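Local structure of glycosyl hydrolase, BNR repeat (Ralstonia eutropha, 3B7F) at residues A[266-271]-A[323-328]; A[279-284]-A[341-346]; A[295-300]-A[314-319]; A[337-342]-A[358-363]. The protein is a putative glycosyl hydrolase with a seven-bladed beta-propeller fold that may cleave glycosidic bonds, as sialidase-like relatives do. All coordinates share one frame; numbering follows the deposited sequence. Where two conformers were deposited one is given.

Contact 1: residues A[266-271]-A[323-328]; sequences KRIGDA and ESWQRQ. With EDO (1,2-ethanediol), chain O.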
loop_
_atom_site.group_PDB
_atom_site.type_symbol
_atom_site.label_atom_id
_atom_site.label_comp_id
_atom_site.label_asym_id
_atom_site.label_seq_id
_atom_site.Cartn_x
_atom_site.Cartn_y
_atom_site.Cartn_z
ATOM N N LYS A 266 -14.330 -12.879 2.845
ATOM C CA LYS A 266 -14.618 -13.563 4.107
ATOM C C LYS A 266 -13.737 -12.982 5.197
ATOM O O LYS A 266 -12.534 -12.928 5.035
ATOM C CB LYS A 266 -14.350 -15.051 3.970
ATOM C CG LYS A 266 -15.321 -15.720 3.014
ATOM C CD LYS A 266 -15.069 -17.202 2.946
ATOM C CE LYS A 266 -16.064 -17.897 2.024
ATOM N NZ LYS A 266 -15.596 -19.285 1.854
ATOM N N ARG A 267 -14.368 -12.552 6.292
ATOM C CA ARG A 267 -13.719 -11.902 7.401
ATOM C C ARG A 267 -12.888 -12.826 8.311
ATOM O O ARG A 267 -13.283 -13.197 9.426
ATOM C CB ARG A 267 -14.760 -11.118 8.237
ATOM C CG ARG A 267 -14.116 -10.049 9.141
ATOM C CD ARG A 267 -15.171 -9.107 9.677
ATOM N NE ARG A 267 -14.575 -8.060 10.485
ATOM C CZ ARG A 267 -15.193 -6.966 10.923
ATOM N NH1 ARG A 267 -16.467 -6.739 10.694
ATOM N NH2 ARG A 267 -14.518 -6.104 11.650
ATOM N N ILE A 268 -11.704 -13.162 7.805
ATOM C CA ILE A 268 -10.690 -13.895 8.562
ATOM C C ILE A 268 -10.268 -13.151 9.811
ATOM O O ILE A 268 -9.810 -13.772 10.746
ATOM C CB ILE A 268 -9.434 -14.267 7.709
ATOM C CG1 ILE A 268 -8.765 -13.034 7.046
ATOM C CG2 ILE A 268 -9.829 -15.350 6.658
ATOM C CD1 ILE A 268 -7.422 -13.304 6.346
ATOM N N GLY A 269 -10.455 -11.829 9.833
ATOM C CA GLY A 269 -10.290 -11.042 11.027
ATOM C C GLY A 269 -11.160 -11.406 12.239
ATOM O O GLY A 269 -10.842 -11.026 13.347
ATOM N N ASP A 270 -12.246 -12.137 12.038
ATOM C CA ASP A 270 -13.049 -12.666 13.144
ATOM C C ASP A 270 -12.309 -13.716 13.998
ATOM O O ASP A 270 -12.804 -14.057 15.061
ATOM C CB ASP A 270 -14.388 -13.224 12.619
ATOM C CG ASP A 270 -15.323 -12.130 12.121
ATOM O OD1 ASP A 270 -15.094 -10.960 12.485
ATOM O OD2 ASP A 270 -16.312 -12.418 11.395
ATOM N N ALA A 271 -11.148 -14.212 13.548
ATOM C CA ALA A 271 -10.306 -15.103 14.338
ATOM C C ALA A 271 -9.403 -14.320 15.283
ATOM O O ALA A 271 -8.743 -14.927 16.118
ATOM C CB ALA A 271 -9.475 -16.010 13.438
ATOM N N GLU A 323 -7.123 -18.455 9.525
ATOM C CA GLU A 323 -7.813 -19.351 10.449
ATOM C C GLU A 323 -7.376 -19.073 11.888
ATOM O O GLU A 323 -8.170 -19.210 12.820
ATOM C CB GLU A 323 -7.535 -20.829 10.127
ATOM C CG GLU A 323 -8.562 -21.793 10.750
ATOM C CD GLU A 323 -8.116 -23.247 10.857
ATOM O OE1 GLU A 323 -7.000 -23.624 10.429
ATOM O OE2 GLU A 323 -8.916 -24.020 11.404
ATOM N N SER A 324 -6.102 -18.708 12.071
ATOM C CA SER A 324 -5.545 -18.365 13.379
ATOM C C SER A 324 -4.547 -17.215 13.215
ATOM O O SER A 324 -3.965 -17.020 12.149
ATOM C CB SER A 324 -4.877 -19.575 14.055
ATOM O OG SER A 324 -3.703 -19.970 13.366
ATOM N N TRP A 325 -4.380 -16.447 14.281
ATOM C CA TRP A 325 -3.484 -15.294 14.302
ATOM C C TRP A 325 -2.586 -15.367 15.517
ATOM O O TRP A 325 -3.035 -15.781 16.589
ATOM C CB TRP A 325 -4.285 -13.977 14.340
ATOM C CG TRP A 325 -5.134 -13.729 13.113
ATOM C CD1 TRP A 325 -6.440 -14.098 12.913
ATOM C CD2 TRP A 325 -4.724 -13.054 11.929
ATOM N NE1 TRP A 325 -6.864 -13.677 11.685
ATOM C CE2 TRP A 325 -5.833 -13.042 11.051
ATOM C CE3 TRP A 325 -3.522 -12.453 11.519
ATOM C CZ2 TRP A 325 -5.784 -12.433 9.791
ATOM C CZ3 TRP A 325 -3.470 -11.860 10.260
ATOM C CH2 TRP A 325 -4.590 -11.865 9.411
ATOM N N GLN A 326 -1.330 -14.963 15.348
ATOM C CA GLN A 326 -0.366 -14.919 16.456
ATOM C C GLN A 326 0.203 -13.518 16.597
ATOM O O GLN A 326 0.473 -12.844 15.594
ATOM C CB GLN A 326 0.776 -15.925 16.286
ATOM C CG GLN A 326 0.333 -17.416 16.438
ATOM C CD GLN A 326 -0.482 -17.908 15.268
ATOM O OE1 GLN A 326 -0.132 -17.655 14.091
ATOM N NE2 GLN A 326 -1.604 -18.588 15.570
ATOM N N ARG A 327 0.390 -13.107 17.848
ATOM C CA ARG A 327 0.914 -11.796 18.181
ATOM C C ARG A 327 2.413 -11.831 18.025
ATOM O O ARG A 327 3.049 -12.774 18.496
ATOM C CB ARG A 327 0.582 -11.452 19.641
ATOM C CG ARG A 327 0.961 -10.026 20.079
ATOM C CD ARG A 327 0.545 -9.878 21.530
ATOM N NE ARG A 327 0.846 -8.559 22.057
ATOM C CZ ARG A 327 0.147 -7.455 21.800
ATOM N NH1 ARG A 327 -0.952 -7.462 21.049
ATOM N NH2 ARG A 327 0.543 -6.337 22.335
ATOM N N GLN A 328 2.956 -10.802 17.389
ATOM C CA GLN A 328 4.358 -10.649 17.210
ATOM C C GLN A 328 4.780 -9.289 17.746
ATOM O O GLN A 328 4.580 -8.285 17.097
ATOM C CB GLN A 328 4.700 -10.738 15.748
ATOM C CG GLN A 328 4.438 -12.076 15.124
ATOM C CD GLN A 328 4.944 -12.143 13.682
ATOM O OE1 GLN A 328 4.785 -11.191 12.911
ATOM N NE2 GLN A 328 5.596 -13.265 13.325
HETATM C C1 EDO O . -14.906 -16.482 7.816
HETATM O O1 EDO O . -14.890 -15.764 9.054
HETATM C C2 EDO O . -13.481 -16.746 7.351
HETATM O O2 EDO O . -13.386 -17.866 6.438
HETATM O O HOH W 1 -6.381 -16.923 16.443
#
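W325, the tryptophan that ends an Asp-box (BNR) sequence at the turn between strands 315-318 and 326-328, reaches across to I268 and A271 in a short 3-10 segment following the outermost strand of the preceding propeller blade. The contact thus joins two neighbouring blades near the rim. Within the Asp box, S324 is held by D320 through OG and by T318 through its backbone O, bonds made within the turn from which the indole projects. With CG anti to the carbonyl carbon (chi1 -64°), the indole presents its pyrrole edge to 268-271. W325 NE1 donates to I268 O at 3.1 Å, nearly straight at 169°, and the oxygen lies close to the indole plane. The donor stands well above the carbonyl plane of I268, while A271 N, closing the 3-10 turn, comes to the same oxygen from the opposite face, so two N-H groups share this acceptor. At the benzo side of the indole, I268 CD1 packs against W325 CZ2 at 3.9 Å, the two side chains crossing at about a right angle. The A271 methyl sits near the ring plane at the pyrrole end, CB 3.6 Å from W325 CD1. A water completes the junction on this more exposed side, donating to A271 O at 3.1 Å and accepting from W325 N at 3.0 Å.

Contact 2: residues A[279-284]-A[341-346]; sequences IGFPIV and VKRQAM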
loop_
_atom_site.group_PDB
_atom_site.type_symbol
_atom_site.label_atom_id
_atom_site.label_comp_id
_atom_site.label_asym_id
_atom_site.label_seq_id
_atom_site.Cartn_x
_atom_site.Cartn_y
_atom_site.Cartn_z
ATOM N N ILE A 279 -9.064 -4.197 13.019
ATOM C CA ILE A 279 -9.017 -2.901 12.354
ATOM C C ILE A 279 -7.563 -2.499 12.324
ATOM O O ILE A 279 -6.792 -2.856 13.214
ATOM C CB ILE A 279 -9.907 -1.832 13.041
ATOM C CG1 ILE A 279 -11.280 -2.438 13.374
ATOM C CG2 ILE A 279 -10.012 -0.567 12.154
ATOM C CD1 ILE A 279 -11.865 -3.303 12.272
ATOM N N GLY A 280 -7.191 -1.771 11.283
ATOM C CA GLY A 280 -5.806 -1.354 11.075
ATOM C C GLY A 280 -5.723 -0.782 9.690
ATOM O O GLY A 280 -6.751 -0.597 9.050
ATOM N N PHE A 281 -4.508 -0.448 9.251
ATOM C CA PHE A 281 -4.267 0.097 7.898
ATOM C C PHE A 281 -3.546 -0.783 6.877
ATOM O O PHE A 281 -4.120 -1.072 5.809
ATOM C CB PHE A 281 -3.599 1.492 8.005
ATOM C CG PHE A 281 -4.516 2.552 8.576
ATOM C CD1 PHE A 281 -5.544 3.076 7.805
ATOM C CD2 PHE A 281 -4.337 3.038 9.865
ATOM C CE1 PHE A 281 -6.402 4.040 8.316
ATOM C CE2 PHE A 281 -5.181 3.998 10.385
ATOM C CZ PHE A 281 -6.221 4.505 9.607
ATOM N N PRO A 282 -2.303 -1.213 7.161
ATOM C CA PRO A 282 -1.586 -2.027 6.144
ATOM C C PRO A 282 -1.872 -3.552 6.161
ATOM O O PRO A 282 -2.333 -4.105 7.174
ATOM C CB PRO A 282 -0.129 -1.838 6.561
ATOM C CG PRO A 282 -0.207 -1.756 8.060
ATOM C CD PRO A 282 -1.480 -1.054 8.384
ATOM N N ILE A 283 -1.609 -4.207 5.037
ATOM C CA ILE A 283 -1.629 -5.673 4.954
ATOM C C ILE A 283 -0.465 -6.079 4.023
ATOM O O ILE A 283 -0.227 -5.425 3.020
ATOM C CB ILE A 283 -3.015 -6.254 4.520
ATOM C CG1 ILE A 283 -3.097 -7.756 4.830
ATOM C CG2 ILE A 283 -3.323 -5.973 3.031
ATOM C CD1 ILE A 283 -4.531 -8.318 4.966
ATOM N N VAL A 284 0.256 -7.142 4.366
ATOM C CA VAL A 284 1.414 -7.605 3.588
ATOM C C VAL A 284 1.353 -9.116 3.482
ATOM O O VAL A 284 1.019 -9.766 4.452
ATOM C CB VAL A 284 2.775 -7.156 4.264
ATOM C CG1 VAL A 284 3.971 -7.871 3.636
ATOM C CG2 VAL A 284 2.931 -5.653 4.185
ATOM N N VAL A 341 0.685 2.988 12.341
ATOM C CA VAL A 341 1.354 2.435 11.143
ATOM C C VAL A 341 0.339 2.618 10.005
ATOM O O VAL A 341 -0.746 2.065 10.052
ATOM C CB VAL A 341 1.805 0.974 11.360
ATOM C CG1 VAL A 341 2.441 0.330 10.060
ATOM C CG2 VAL A 341 2.780 0.926 12.508
ATOM N N LYS A 342 0.673 3.464 9.029
ATOM C CA LYS A 342 -0.227 3.794 7.920
ATOM C C LYS A 342 -0.217 2.659 6.862
ATOM O O LYS A 342 0.601 1.723 6.956
ATOM C CB LYS A 342 0.119 5.172 7.333
ATOM C CG LYS A 342 -0.306 6.408 8.164
ATOM C CD LYS A 342 0.385 7.653 7.592
ATOM C CE LYS A 342 -0.426 8.951 7.665
ATOM N NZ LYS A 342 -0.834 9.397 8.982
ATOM N N ARG A 343 -1.141 2.754 5.891
ATOM C CA ARG A 343 -1.391 1.710 4.853
ATOM C C ARG A 343 -0.220 1.210 4.078
ATOM O O ARG A 343 -0.176 0.029 3.769
ATOM C CB ARG A 343 -2.219 2.237 3.698
ATOM C CG ARG A 343 -3.495 2.671 3.963
ATOM C CD ARG A 343 -3.880 3.731 2.944
ATOM N NE ARG A 343 -4.906 4.437 3.689
ATOM C CZ ARG A 343 -6.197 4.367 3.493
ATOM N NH1 ARG A 343 -6.715 3.732 2.478
ATOM N NH2 ARG A 343 -6.979 5.021 4.314
ATOM N N GLN A 344 0.625 2.149 3.637
ATOM C CA GLN A 344 1.794 1.848 2.823
ATOM C C GLN A 344 3.042 1.722 3.675
ATOM O O GLN A 344 4.129 1.503 3.140
ATOM C CB GLN A 344 2.012 2.949 1.787
ATOM C CG GLN A 344 0.914 3.082 0.733
ATOM C CD GLN A 344 0.853 4.485 0.173
ATOM O OE1 GLN A 344 0.649 5.428 0.933
ATOM N NE2 GLN A 344 1.036 4.636 -1.161
ATOM N N ALA A 345 2.900 1.830 4.987
ATOM C CA ALA A 345 4.048 1.814 5.899
ATOM C C ALA A 345 4.517 0.425 6.413
ATOM O O ALA A 345 5.340 0.371 7.329
ATOM C CB ALA A 345 3.797 2.810 7.057
HETATM N N MSE A 346 3.992 -0.679 5.869
HETATM C CA MSE A 346 4.537 -2.029 6.110
HETATM C C MSE A 346 4.961 -2.606 4.782
HETATM O O MSE A 346 4.298 -2.367 3.784
HETATM C CB MSE A 346 3.570 -3.058 6.682
HETATM C CG MSE A 346 3.278 -2.931 8.103
HETATM SE SE MSE A 346 2.817 -4.645 8.910
HETATM C CE MSE A 346 1.303 -4.892 7.852
HETATM O O HOH W 2 -2.391 0.040 11.309
#
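P282 and R343 bring their backbones to a CA-CA distance of 4.0 Å, where the chain turns a corner at F281 into strand 282-285 and meets a type I beta turn running from K342 to A345. No direct hydrogen bond links the two segments, but a water spans them, accepting from F281 N and donating to V341 O at 2.9 Å. The packing centres on the P282 ring. Its CG lies 3.5 Å from CE of M346, a selenomethionine, which is tight for two carbons; the chain of M346 bends at its last torsion (chi3 -62°) and so lays this methyl against the proline. On the turn side, P282 CB rests 3.4 Å from R343 O. Farther along the strand, V284 CG2 meets M346 CB at 3.7 Å. F281 sets its CB 3.5 Å from R343 N, and its ring approaches the R343 guanidinium only loosely, the planes inclined by 35°; the ring itself stacks on H235, and R343 NH1 is hydrogen-bonded to S197 OG. The start of one blade's innermost strand is thus packed against the turn that leads into the innermost strand of the next, near the propeller axis, by apolar, shape-dependent contact, with one water linking F281 N to V341 O.

Contact 3: residues A[295-300]-A[314-319]; sequences VFPMDG and AVYVTR. With EDO (1,2-ethanediol), chain H.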
loop_
_atom_site.group_PDB
_atom_site.type_symbol
_atom_site.label_atom_id
_atom_site.label_comp_id
_atom_site.label_asym_id
_atom_site.label_seq_id
_atom_site.Cartn_x
_atom_site.Cartn_y
_atom_site.Cartn_z
ATOM N N VAL A 295 -0.518 -8.040 9.583
ATOM C CA VAL A 295 -1.293 -6.823 9.796
ATOM C C VAL A 295 -0.711 -6.043 11.013
ATOM O O VAL A 295 0.128 -6.555 11.723
ATOM C CB VAL A 295 -2.845 -7.092 9.980
ATOM C CG1 VAL A 295 -3.438 -7.662 8.670
ATOM C CG2 VAL A 295 -3.166 -8.010 11.227
ATOM N N PHE A 296 -1.115 -4.784 11.180
ATOM C CA PHE A 296 -0.722 -3.956 12.318
ATOM C C PHE A 296 -2.009 -3.347 12.939
ATOM O O PHE A 296 -2.432 -2.245 12.557
ATOM C CB PHE A 296 0.254 -2.852 11.955
ATOM C CG PHE A 296 0.851 -2.189 13.185
ATOM C CD1 PHE A 296 0.208 -1.121 13.827
ATOM C CD2 PHE A 296 2.044 -2.695 13.751
ATOM C CE1 PHE A 296 0.771 -0.549 14.983
ATOM C CE2 PHE A 296 2.593 -2.131 14.886
ATOM C CZ PHE A 296 1.968 -1.055 15.504
ATOM N N PRO A 297 -2.622 -4.067 13.895
ATOM C CA PRO A 297 -3.864 -3.612 14.461
ATOM C C PRO A 297 -3.852 -2.312 15.252
ATOM O O PRO A 297 -2.902 -2.021 15.983
ATOM C CB PRO A 297 -4.274 -4.777 15.381
ATOM C CG PRO A 297 -3.526 -5.954 14.826
ATOM C CD PRO A 297 -2.247 -5.387 14.442
HETATM N N MSE A 298 -4.938 -1.565 15.076
HETATM C CA MSE A 298 -5.199 -0.298 15.741
HETATM C C MSE A 298 -6.647 -0.313 16.218
HETATM O O MSE A 298 -7.410 -1.186 15.829
HETATM C CB MSE A 298 -4.918 0.837 14.771
HETATM C CG MSE A 298 -3.372 0.974 14.510
HETATM SE SE MSE A 298 -2.967 2.523 13.488
HETATM C CE MSE A 298 -3.275 3.800 14.890
ATOM N N ASP A 299 -7.003 0.651 17.057
ATOM C CA ASP A 299 -8.320 0.775 17.668
ATOM C C ASP A 299 -9.306 1.481 16.731
ATOM O O ASP A 299 -9.206 2.671 16.505
ATOM C CB ASP A 299 -8.144 1.547 18.971
ATOM C CG ASP A 299 -9.397 1.592 19.833
ATOM O OD1 ASP A 299 -10.505 1.319 19.343
ATOM O OD2 ASP A 299 -9.251 1.917 21.038
ATOM N N GLY A 300 -10.265 0.736 16.190
ATOM C CA GLY A 300 -11.282 1.299 15.314
ATOM C C GLY A 300 -12.636 1.343 15.988
ATOM O O GLY A 300 -13.637 1.264 15.297
ATOM N N ALA A 314 1.943 -4.172 18.264
ATOM C CA ALA A 314 2.213 -5.507 17.801
ATOM C C ALA A 314 1.775 -5.651 16.362
ATOM O O ALA A 314 0.822 -5.022 15.913
ATOM C CB ALA A 314 1.494 -6.586 18.707
ATOM N N VAL A 315 2.501 -6.501 15.657
ATOM C CA VAL A 315 2.145 -6.973 14.343
ATOM C C VAL A 315 1.441 -8.300 14.638
ATOM O O VAL A 315 1.759 -8.966 15.640
ATOM C CB VAL A 315 3.423 -7.211 13.464
ATOM C CG1 VAL A 315 3.154 -8.121 12.279
ATOM C CG2 VAL A 315 4.045 -5.901 13.042
ATOM N N TYR A 316 0.476 -8.696 13.807
ATOM C CA TYR A 316 -0.121 -10.033 13.943
ATOM C C TYR A 316 0.153 -10.748 12.658
ATOM O O TYR A 316 0.033 -10.161 11.594
ATOM C CB TYR A 316 -1.630 -10.021 14.279
ATOM C CG TYR A 316 -1.899 -9.929 15.763
ATOM C CD1 TYR A 316 -1.662 -8.747 16.450
ATOM C CD2 TYR A 316 -2.346 -11.035 16.490
ATOM C CE1 TYR A 316 -1.856 -8.639 17.787
ATOM C CE2 TYR A 316 -2.552 -10.932 17.836
ATOM C CZ TYR A 316 -2.326 -9.721 18.479
ATOM O OH TYR A 316 -2.535 -9.589 19.829
ATOM N N VAL A 317 0.552 -12.017 12.775
ATOM C CA VAL A 317 0.770 -12.881 11.626
ATOM C C VAL A 317 -0.279 -13.999 11.604
ATOM O O VAL A 317 -0.811 -14.379 12.652
ATOM C CB VAL A 317 2.189 -13.529 11.662
ATOM C CG1 VAL A 317 2.279 -14.544 12.788
ATOM C CG2 VAL A 317 2.557 -14.183 10.312
ATOM N N THR A 318 -0.598 -14.469 10.390
ATOM C CA THR A 318 -1.355 -15.705 10.171
ATOM C C THR A 318 -0.489 -16.526 9.199
ATOM O O THR A 318 0.112 -15.962 8.324
ATOM C CB THR A 318 -2.798 -15.519 9.615
ATOM O OG1 THR A 318 -3.422 -16.812 9.521
ATOM C CG2 THR A 318 -2.834 -14.805 8.235
ATOM N N ARG A 319 -0.339 -17.816 9.450
ATOM C CA ARG A 319 0.357 -18.736 8.550
ATOM C C ARG A 319 -0.587 -19.800 7.983
ATOM O O ARG A 319 -0.144 -20.748 7.334
ATOM C CB ARG A 319 1.535 -19.365 9.293
ATOM C CG ARG A 319 2.563 -18.283 9.759
ATOM C CD ARG A 319 3.887 -18.918 10.174
ATOM N NE ARG A 319 5.009 -17.952 10.175
ATOM C CZ ARG A 319 5.382 -17.212 11.218
ATOM N NH1 ARG A 319 4.770 -17.291 12.390
ATOM N NH2 ARG A 319 6.390 -16.381 11.080
HETATM C C1 EDO H . 6.532 -20.164 5.843
HETATM O O1 EDO H . 5.861 -19.928 4.593
HETATM C C2 EDO H . 6.279 -19.053 6.876
HETATM O O2 EDO H . 4.886 -18.800 7.189
HETATM O O HOH W 3 -0.928 -3.321 17.047
#
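The F296 ring carries A314 O over one face, 3.4 Å above the plane and displaced toward the rim, with a water farther out over that same face; V315 CG2 lies at the ring edge, near its plane, 3.8 Å from F296 CD2. Because CG stands opposite the backbone N (chi1 -169°), the ring swings out beyond the strand pairing and beneath the carbonyl of A314, and it also meets the F358 ring of the next blade with the planes at about 45°. The second ring, that of Y316, is approached obliquely by P297: proline CG comes 3.7 Å from Y316 CD1, the two side chains crossing at about a right angle. The hydroxyl of Y316 is engaged elsewhere, by R327.

These side chains flank one antiparallel hydrogen-bonded pair, V295 with Y316, in the two middle strands of a four-stranded blade. V295 N donates to Y316 O at 3.0 Å, and Y316 N returns to V295 O at the same length. V315 CA adds a C-H contact to V295 O at 3.3 Å. The V295 and Y316 side chains lie on the same face of the sheet, valine CG2 against tyrosine CB.

Toward P297 and A314 the direct backbone bonding between the segments stops: P297 has no N-H to give, and a water takes over, donating to P297 O at 2.6 Å and to A314 O at 2.7 Å. A314 O thus receives a water proton while resting over an aromatic face, and the diverging strand ends stay coupled through that water and through ring packing.

Contact 4: residues A[337-342]-A[358-363]; sequences AWLTVK and FGTTGG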
loop_
_atom_site.group_PDB
_atom_site.type_symbol
_atom_site.label_atom_id
_atom_site.label_comp_id
_atom_site.label_asym_id
_atom_site.label_seq_id
_atom_site.Cartn_x
_atom_site.Cartn_y
_atom_site.Cartn_z
ATOM N N ALA A 337 3.116 2.934 24.540
ATOM C CA ALA A 337 3.714 3.148 23.225
ATOM C C ALA A 337 2.575 3.188 22.190
ATOM O O ALA A 337 2.043 2.144 21.773
ATOM C CB ALA A 337 4.692 2.083 22.932
ATOM N N TRP A 338 2.216 4.409 21.789
ATOM C CA TRP A 338 1.041 4.684 20.971
ATOM C C TRP A 338 1.472 4.905 19.542
ATOM O O TRP A 338 1.558 6.032 19.045
ATOM C CB TRP A 338 0.255 5.859 21.554
ATOM C CG TRP A 338 0.019 5.648 22.982
ATOM C CD1 TRP A 338 0.867 5.971 24.000
ATOM C CD2 TRP A 338 -1.110 5.060 23.581
ATOM N NE1 TRP A 338 0.346 5.612 25.180
ATOM C CE2 TRP A 338 -0.868 5.023 24.960
ATOM C CE3 TRP A 338 -2.305 4.550 23.089
ATOM C CZ2 TRP A 338 -1.774 4.489 25.855
ATOM C CZ3 TRP A 338 -3.212 4.031 23.975
ATOM C CH2 TRP A 338 -2.951 4.008 25.346
ATOM N N LEU A 339 1.690 3.766 18.889
ATOM C CA LEU A 339 2.173 3.684 17.525
ATOM C C LEU A 339 1.083 3.577 16.464
ATOM O O LEU A 339 0.172 2.754 16.558
ATOM C CB LEU A 339 3.162 2.506 17.384
ATOM C CG LEU A 339 4.627 2.706 17.819
ATOM C CD1 LEU A 339 4.808 3.270 19.157
ATOM C CD2 LEU A 339 5.396 1.352 17.716
ATOM N N THR A 340 1.223 4.426 15.443
ATOM C CA THR A 340 0.364 4.429 14.275
ATOM C C THR A 340 1.201 3.949 13.089
ATOM O O THR A 340 2.309 4.412 12.896
ATOM C CB THR A 340 -0.231 5.828 14.061
ATOM O OG1 THR A 340 -0.964 6.180 15.243
ATOM C CG2 THR A 340 -1.151 5.877 12.830
ATOM N N VAL A 341 0.685 2.988 12.341
ATOM C CA VAL A 341 1.354 2.435 11.143
ATOM C C VAL A 341 0.339 2.618 10.005
ATOM O O VAL A 341 -0.746 2.065 10.052
ATOM C CB VAL A 341 1.805 0.974 11.360
ATOM C CG1 VAL A 341 2.441 0.330 10.060
ATOM C CG2 VAL A 341 2.780 0.926 12.508
ATOM N N LYS A 342 0.673 3.464 9.029
ATOM C CA LYS A 342 -0.227 3.794 7.920
ATOM C C LYS A 342 -0.217 2.659 6.862
ATOM O O LYS A 342 0.601 1.723 6.956
ATOM C CB LYS A 342 0.119 5.172 7.333
ATOM C CG LYS A 342 -0.306 6.408 8.164
ATOM C CD LYS A 342 0.385 7.653 7.592
ATOM C CE LYS A 342 -0.426 8.951 7.665
ATOM N NZ LYS A 342 -0.834 9.397 8.982
ATOM N N PHE A 358 8.274 -2.112 9.255
ATOM C CA PHE A 358 7.230 -1.090 9.323
ATOM C C PHE A 358 7.754 0.263 9.791
ATOM O O PHE A 358 8.753 0.331 10.503
ATOM C CB PHE A 358 5.990 -1.547 10.118
ATOM C CG PHE A 358 6.205 -1.730 11.621
ATOM C CD1 PHE A 358 6.082 -0.662 12.499
ATOM C CD2 PHE A 358 6.446 -2.989 12.146
ATOM C CE1 PHE A 358 6.242 -0.826 13.867
ATOM C CE2 PHE A 358 6.646 -3.158 13.530
ATOM C CZ PHE A 358 6.522 -2.076 14.379
ATOM N N GLY A 359 7.042 1.319 9.393
ATOM C CA GLY A 359 7.396 2.701 9.726
ATOM C C GLY A 359 6.242 3.344 10.433
ATOM O O GLY A 359 5.107 3.222 10.001
ATOM N N THR A 360 6.543 4.087 11.490
ATOM C CA THR A 360 5.526 4.712 12.307
ATOM C C THR A 360 5.434 6.222 12.033
ATOM O O THR A 360 6.349 6.820 11.489
ATOM C CB THR A 360 5.789 4.482 13.794
ATOM O OG1 THR A 360 6.906 5.258 14.190
ATOM C CG2 THR A 360 6.044 2.986 14.122
ATOM N N THR A 361 4.299 6.820 12.417
ATOM C CA THR A 361 4.098 8.257 12.279
ATOM C C THR A 361 5.045 9.011 13.240
ATOM O O THR A 361 5.305 10.181 13.041
ATOM C CB THR A 361 2.652 8.639 12.532
ATOM O OG1 THR A 361 2.289 8.273 13.878
ATOM C CG2 THR A 361 1.719 7.961 11.458
ATOM N N GLY A 362 5.535 8.331 14.283
ATOM C CA GLY A 362 6.524 8.862 15.200
ATOM C C GLY A 362 7.956 8.814 14.664
ATOM O O GLY A 362 8.878 9.225 15.369
ATOM N N GLY A 363 8.152 8.261 13.453
ATOM C CA GLY A 363 9.436 8.247 12.786
ATOM C C GLY A 363 10.406 7.128 13.026
ATOM O O GLY A 363 11.593 7.315 12.809
HETATM O O HOH W 4 3.423 6.485 15.639
HETATM O O HOH W 5 3.159 5.038 9.337
#
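T340 and T361 form the close part of this contact, where the loop leading into strand 346-348 crosses the turn after strand 356-359 nearly perpendicularly. T361 N donates to T340 O at 3.2 Å (152°), the donor tilted moderately from the carbonyl plane, and T360 CA brings a C-H to the same oxygen at 3.3 Å. Beside this bond T340 CB lies 3.5 Å from T361 OG1, and the two threonine side chains cross at a slant, with T340 CG2 against T361 CG2. On the outer side of the pair a water accepts from T340 N and is hydrogen-bonded to T361 OG1 at 2.8 Å. Deeper in, V341 turns its CG2 branch to F358 CD1 at 3.7 Å. F358 CG stands between its own backbone N and carbonyl carbon (chi1 68°), and the ring is further enclosed by W366, on which it stacks, and by W375, which it meets edge-to-face.

The flanks are looser. L339 reaches T360 CG2 only at 4.0 Å, through CG and CD2. The K342 chain bends over T361 CG2, but its ammonium is hydrogen-bonded to H384. A second water accepts from K342 N and donates to G359 O at 2.7 Å, filling in where the backbones part.

T360 to G363 form a type I beta turn, and T360 OG1 accepts from E364 N, just past it. The contact thus lies at a seam of the seven-bladed beta-propeller, where the connection from strand 326-328 of one blade to strand 346-348 of the next passes over the turn between strands 356-359 and 365-368 of the latter.

How the contacts relate
Contacts 1, 2 and 3 all reach the sheet made of strands 282-285, 293-297, 315-318 and 326-328. Contact 3 pairs its middle strands; contact 1 binds its rim to the preceding blade, and contact 2 its innermost strand to the following one. Contact 3 lies about 9 Å, centre to centre, from each of the other two. Contact 4 shares V341 and K342 with contact 2, the centres about 10 Å apart, and V341 CG2 also packs on F296 CE1 of contact 3 at 3.5 Å. Contacts 1 and 4 do not touch, their centres about 22 Å apart. Contact 2 lies deepest, about 7 Å from the chain centre, near the propeller axis.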